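PDB 5GZT: chitinase from Paenibacillus sp. FPU-7, which probably catalyses the random endo-hydrolysis of beta-1,4 linkages between N-acetylglucosamine units in chitin and chitodextrins. Local coordinates for residues B[978-992]-B[1026-1040]. Residues are numbered along the deposited sequence; the frame is centred on the assembly and turned at random.
Sequences SKTAHQASVYTSALS and WVNVPNINHGLFQQA
The backbones of K979 and Q1039 meet in a single beta bridge, CA to CA 4.3 Å, beside which T980 N donates to Q1038 O at 3.0 Å. In this glycosyl hydrolase family 18 TIM-barrel domain, the loop holding 978-992, after barrel strand 964-967, is joined to the loop that leaves a small antiparallel sheet inserted between the last two barrel strands, consistent with the chitinase insertion domain of the family. T980 is the polar centre. Its OG1, turned between backbone N and carbonyl carbon (chi1 69°), faces the type II turn G1035-Q1038, donating to G1035 O at 2.6 Å in the carbonyl plane and accepting from Q1038 N at 3.1 Å. One hydroxyl thus ties the first carbonyl of the turn to its last amide. The same residue meets W1026 through carbon: T980 CA stands 3.8 Å from the centroid of the six-membered ring, only 7° off its normal, a CH-pi contact over the face. T980 CG2 lies against V1029 and the CE3 side of the indole. The F1037 ring lies among residues of 978-992. S992 CB covers one ring face and L1036 CD1 the opposite face, while A981 CB and S989 OG come to the edge, S989 OG 3.4 Å from F1037 CE2. That hydroxyl also accepts from L991 N in an ST turn and, like H982 NE2, is hydrogen-bonded to D1069, at the end of strand 1065-1069. Elsewhere, the Q1039 chain bends at chi2 (61°), and NE2 donates almost in the amide plane to S978 OG at 2.8 Å; a water bridges S978 OG to Q1039 OE1, donating to OE1 at 2.7 Å.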
# COMPACT_ATOMS: atom_id res chain seq x y z
N SER B 978 28.04 4.08 -14.67
CA SER B 978 28.09 5.55 -14.63
C SER B 978 27.65 6.13 -13.30
O SER B 978 27.86 7.31 -13.08
CB SER B 978 27.21 6.13 -15.74
OG SER B 978 25.87 5.67 -15.59
N LYS B 979 27.05 5.32 -12.43
CA LYS B 979 26.53 5.77 -11.18
C LYS B 979 27.48 5.33 -10.07
O LYS B 979 28.08 4.28 -10.14
CB LYS B 979 25.15 5.17 -11.00
CG LYS B 979 24.37 5.88 -9.92
CD LYS B 979 22.87 5.58 -9.98
CE LYS B 979 22.23 6.24 -11.20
NZ LYS B 979 20.75 6.39 -11.11
N THR B 980 27.67 6.16 -9.06
CA THR B 980 28.65 5.86 -8.04
C THR B 980 28.00 4.92 -6.96
O THR B 980 26.76 4.88 -6.80
CB THR B 980 29.18 7.11 -7.35
OG1 THR B 980 28.13 7.69 -6.55
CG2 THR B 980 29.72 8.10 -8.40
N ALA B 981 28.88 4.27 -6.19
CA ALA B 981 28.47 3.29 -5.15
C ALA B 981 29.70 2.65 -4.51
O ALA B 981 30.86 2.96 -4.89
CB ALA B 981 27.50 2.24 -5.71
N HIS B 982 29.47 1.82 -3.46
CA HIS B 982 30.59 1.28 -2.70
C HIS B 982 31.04 -0.02 -3.41
O HIS B 982 30.17 -0.92 -3.71
CB HIS B 982 30.14 0.94 -1.32
CG HIS B 982 29.67 2.12 -0.53
ND1 HIS B 982 30.51 3.17 -0.19
CD2 HIS B 982 28.48 2.38 0.06
CE1 HIS B 982 29.83 4.04 0.53
NE2 HIS B 982 28.61 3.57 0.73
N GLN B 983 32.31 -0.05 -3.74
CA GLN B 983 32.93 -1.22 -4.44
C GLN B 983 33.24 -2.41 -3.52
O GLN B 983 33.37 -3.52 -4.01
CB GLN B 983 34.18 -0.84 -5.22
CG GLN B 983 35.42 -0.43 -4.41
CD GLN B 983 36.63 -1.38 -4.53
OE1 GLN B 983 36.51 -2.59 -4.97
NE2 GLN B 983 37.77 -0.89 -4.07
N ALA B 984 33.31 -2.17 -2.21
CA ALA B 984 33.77 -3.13 -1.24
C ALA B 984 33.07 -3.09 0.12
O ALA B 984 33.60 -3.57 1.13
CB ALA B 984 35.25 -2.93 -1.03
N SER B 985 31.85 -2.54 0.17
CA SER B 985 31.25 -2.27 1.49
C SER B 985 30.93 -3.53 2.27
O SER B 985 30.34 -4.49 1.71
CB SER B 985 29.98 -1.45 1.34
OG SER B 985 29.04 -2.09 0.51
N VAL B 986 31.23 -3.52 3.56
CA VAL B 986 30.92 -4.64 4.42
C VAL B 986 29.42 -4.86 4.67
O VAL B 986 28.99 -6.04 4.57
CB VAL B 986 31.78 -4.67 5.67
CG1 VAL B 986 31.90 -3.31 6.32
CG2 VAL B 986 31.31 -5.72 6.65
N TYR B 987 28.62 -3.79 4.83
CA TYR B 987 27.16 -3.88 4.77
C TYR B 987 26.55 -3.10 3.62
O TYR B 987 27.21 -2.26 2.97
CB TYR B 987 26.53 -3.48 6.14
CG TYR B 987 27.07 -4.27 7.36
CD1 TYR B 987 26.53 -5.49 7.76
CD2 TYR B 987 28.05 -3.75 8.12
CE1 TYR B 987 27.04 -6.19 8.91
CE2 TYR B 987 28.56 -4.43 9.20
CZ TYR B 987 28.07 -5.65 9.60
OH TYR B 987 28.70 -6.25 10.74
N THR B 988 25.32 -3.47 3.27
CA THR B 988 24.66 -2.84 2.14
C THR B 988 24.13 -1.48 2.70
O THR B 988 23.41 -1.47 3.73
CB THR B 988 23.46 -3.66 1.66
OG1 THR B 988 23.86 -4.92 1.12
CG2 THR B 988 22.72 -2.88 0.57
N SER B 989 24.47 -0.36 2.07
CA SER B 989 23.99 0.97 2.56
C SER B 989 22.47 1.03 2.63
O SER B 989 21.76 0.54 1.72
CB SER B 989 24.44 2.07 1.60
OG SER B 989 23.97 3.36 2.01
N ALA B 990 21.96 1.71 3.66
CA ALA B 990 20.49 1.97 3.83
C ALA B 990 19.98 2.75 2.63
O ALA B 990 18.83 2.57 2.22
CB ALA B 990 20.20 2.71 5.18
N LEU B 991 20.86 3.54 2.01
CA LEU B 991 20.54 4.28 0.76
C LEU B 991 20.71 3.53 -0.56
O LEU B 991 20.56 4.15 -1.60
CB LEU B 991 21.31 5.60 0.73
CG LEU B 991 20.93 6.53 1.89
CD1 LEU B 991 21.63 7.90 1.81
CD2 LEU B 991 19.40 6.73 1.96
N SER B 992 20.95 2.21 -0.56
CA SER B 992 20.96 1.50 -1.80
C SER B 992 20.38 0.10 -1.59
O SER B 992 21.13 -0.91 -1.59
CB SER B 992 22.41 1.48 -2.38
OG SER B 992 22.36 0.96 -3.68
N TRP B 1026 34.99 7.28 -9.86
CA TRP B 1026 34.37 7.88 -11.03
C TRP B 1026 34.74 9.37 -11.09
O TRP B 1026 34.97 9.99 -10.05
CB TRP B 1026 32.83 7.77 -11.03
CG TRP B 1026 32.28 6.43 -11.12
CD1 TRP B 1026 31.79 5.77 -12.23
CD2 TRP B 1026 32.14 5.53 -10.02
NE1 TRP B 1026 31.37 4.49 -11.87
CE2 TRP B 1026 31.59 4.33 -10.52
CE3 TRP B 1026 32.49 5.62 -8.67
CZ2 TRP B 1026 31.37 3.22 -9.71
CZ3 TRP B 1026 32.26 4.52 -7.86
CH2 TRP B 1026 31.69 3.34 -8.39
N VAL B 1027 34.76 9.93 -12.31
CA VAL B 1027 34.97 11.40 -12.53
C VAL B 1027 33.64 12.00 -12.99
O VAL B 1027 32.67 11.25 -13.28
CB VAL B 1027 36.12 11.69 -13.54
CG1 VAL B 1027 37.48 11.42 -12.90
CG2 VAL B 1027 35.98 10.91 -14.84
N ASN B 1028 33.56 13.34 -13.05
CA ASN B 1028 32.31 14.06 -13.39
C ASN B 1028 31.17 13.59 -12.53
O ASN B 1028 30.14 13.10 -13.02
CB ASN B 1028 31.93 13.89 -14.85
CG ASN B 1028 32.95 14.53 -15.81
OD1 ASN B 1028 33.54 15.57 -15.52
ND2 ASN B 1028 33.17 13.87 -16.95
N VAL B 1029 31.39 13.68 -11.22
CA VAL B 1029 30.39 13.25 -10.27
C VAL B 1029 29.82 14.51 -9.60
O VAL B 1029 30.57 15.28 -8.94
CB VAL B 1029 30.97 12.29 -9.21
CG1 VAL B 1029 29.88 11.92 -8.20
CG2 VAL B 1029 31.53 11.03 -9.88
N PRO B 1030 28.50 14.72 -9.73
CA PRO B 1030 27.84 15.92 -9.18
C PRO B 1030 28.11 16.06 -7.72
O PRO B 1030 28.12 15.03 -7.03
CB PRO B 1030 26.37 15.63 -9.38
CG PRO B 1030 26.31 14.66 -10.53
CD PRO B 1030 27.62 13.94 -10.60
N ASN B 1031 28.33 17.28 -7.21
CA ASN B 1031 28.48 17.45 -5.77
C ASN B 1031 27.12 17.48 -5.08
O ASN B 1031 26.64 18.54 -4.65
CB ASN B 1031 29.33 18.64 -5.43
CG ASN B 1031 29.71 18.70 -3.96
OD1 ASN B 1031 29.30 17.87 -3.14
ND2 ASN B 1031 30.53 19.68 -3.63
N ILE B 1032 26.52 16.29 -4.96
CA ILE B 1032 25.29 16.02 -4.20
C ILE B 1032 25.61 14.82 -3.31
O ILE B 1032 26.10 13.78 -3.84
CB ILE B 1032 24.10 15.65 -5.11
CG1 ILE B 1032 23.84 16.74 -6.15
CG2 ILE B 1032 22.82 15.39 -4.32
CD1 ILE B 1032 22.88 16.29 -7.23
N ASN B 1033 25.34 14.98 -2.00
CA ASN B 1033 25.67 14.04 -0.94
C ASN B 1033 27.09 13.53 -1.05
O ASN B 1033 27.34 12.32 -0.95
CB ASN B 1033 24.69 12.85 -0.95
CG ASN B 1033 23.26 13.30 -0.80
OD1 ASN B 1033 22.36 12.77 -1.46
ND2 ASN B 1033 23.02 14.27 0.06
N HIS B 1034 27.99 14.48 -1.31
CA HIS B 1034 29.38 14.22 -1.53
C HIS B 1034 29.63 13.16 -2.61
O HIS B 1034 30.56 12.40 -2.50
CB HIS B 1034 30.07 13.84 -0.23
CG HIS B 1034 29.66 14.68 0.93
ND1 HIS B 1034 29.92 16.02 1.01
CD2 HIS B 1034 29.01 14.35 2.07
CE1 HIS B 1034 29.45 16.49 2.15
NE2 HIS B 1034 28.90 15.50 2.82
N GLY B 1035 28.81 13.14 -3.64
CA GLY B 1035 29.00 12.22 -4.78
C GLY B 1035 28.48 10.79 -4.60
O GLY B 1035 28.52 10.01 -5.55
N LEU B 1036 27.90 10.48 -3.43
CA LEU B 1036 27.51 9.11 -3.10
C LEU B 1036 26.19 8.74 -3.73
O LEU B 1036 25.19 9.40 -3.46
CB LEU B 1036 27.40 8.94 -1.59
CG LEU B 1036 26.95 7.55 -1.09
CD1 LEU B 1036 27.98 6.51 -1.51
CD2 LEU B 1036 26.79 7.61 0.45
N PHE B 1037 26.18 7.70 -4.54
CA PHE B 1037 24.98 7.22 -5.27
C PHE B 1037 24.45 8.33 -6.20
O PHE B 1037 23.24 8.56 -6.29
CB PHE B 1037 23.86 6.67 -4.35
CG PHE B 1037 24.33 5.62 -3.34
CD1 PHE B 1037 25.03 4.47 -3.77
CD2 PHE B 1037 24.04 5.75 -1.98
CE1 PHE B 1037 25.43 3.50 -2.84
CE2 PHE B 1037 24.44 4.78 -1.05
CZ PHE B 1037 25.16 3.69 -1.49
N GLN B 1038 25.39 8.99 -6.91
CA GLN B 1038 25.08 10.01 -7.92
C GLN B 1038 25.33 9.50 -9.33
O GLN B 1038 26.28 8.75 -9.58
CB GLN B 1038 25.90 11.29 -7.65
CG GLN B 1038 25.52 11.96 -6.33
CD GLN B 1038 24.02 12.17 -6.15
OE1 GLN B 1038 23.37 12.77 -7.00
NE2 GLN B 1038 23.48 11.68 -5.05
N GLN B 1039 24.45 9.88 -10.25
CA GLN B 1039 24.70 9.67 -11.68
C GLN B 1039 25.97 10.49 -12.08
O GLN B 1039 26.18 11.61 -11.61
CB GLN B 1039 23.45 10.06 -12.45
CG GLN B 1039 23.54 9.84 -13.95
CD GLN B 1039 23.78 8.39 -14.34
OE1 GLN B 1039 23.08 7.48 -13.87
NE2 GLN B 1039 24.77 8.17 -15.21
N ALA B 1040 26.87 9.87 -12.83
CA ALA B 1040 28.15 10.51 -13.19
C ALA B 1040 28.25 10.64 -14.72
O ALA B 1040 27.56 9.93 -15.46
CB ALA B 1040 29.34 9.76 -12.65
O HOH W 1 23.40 4.95 -14.84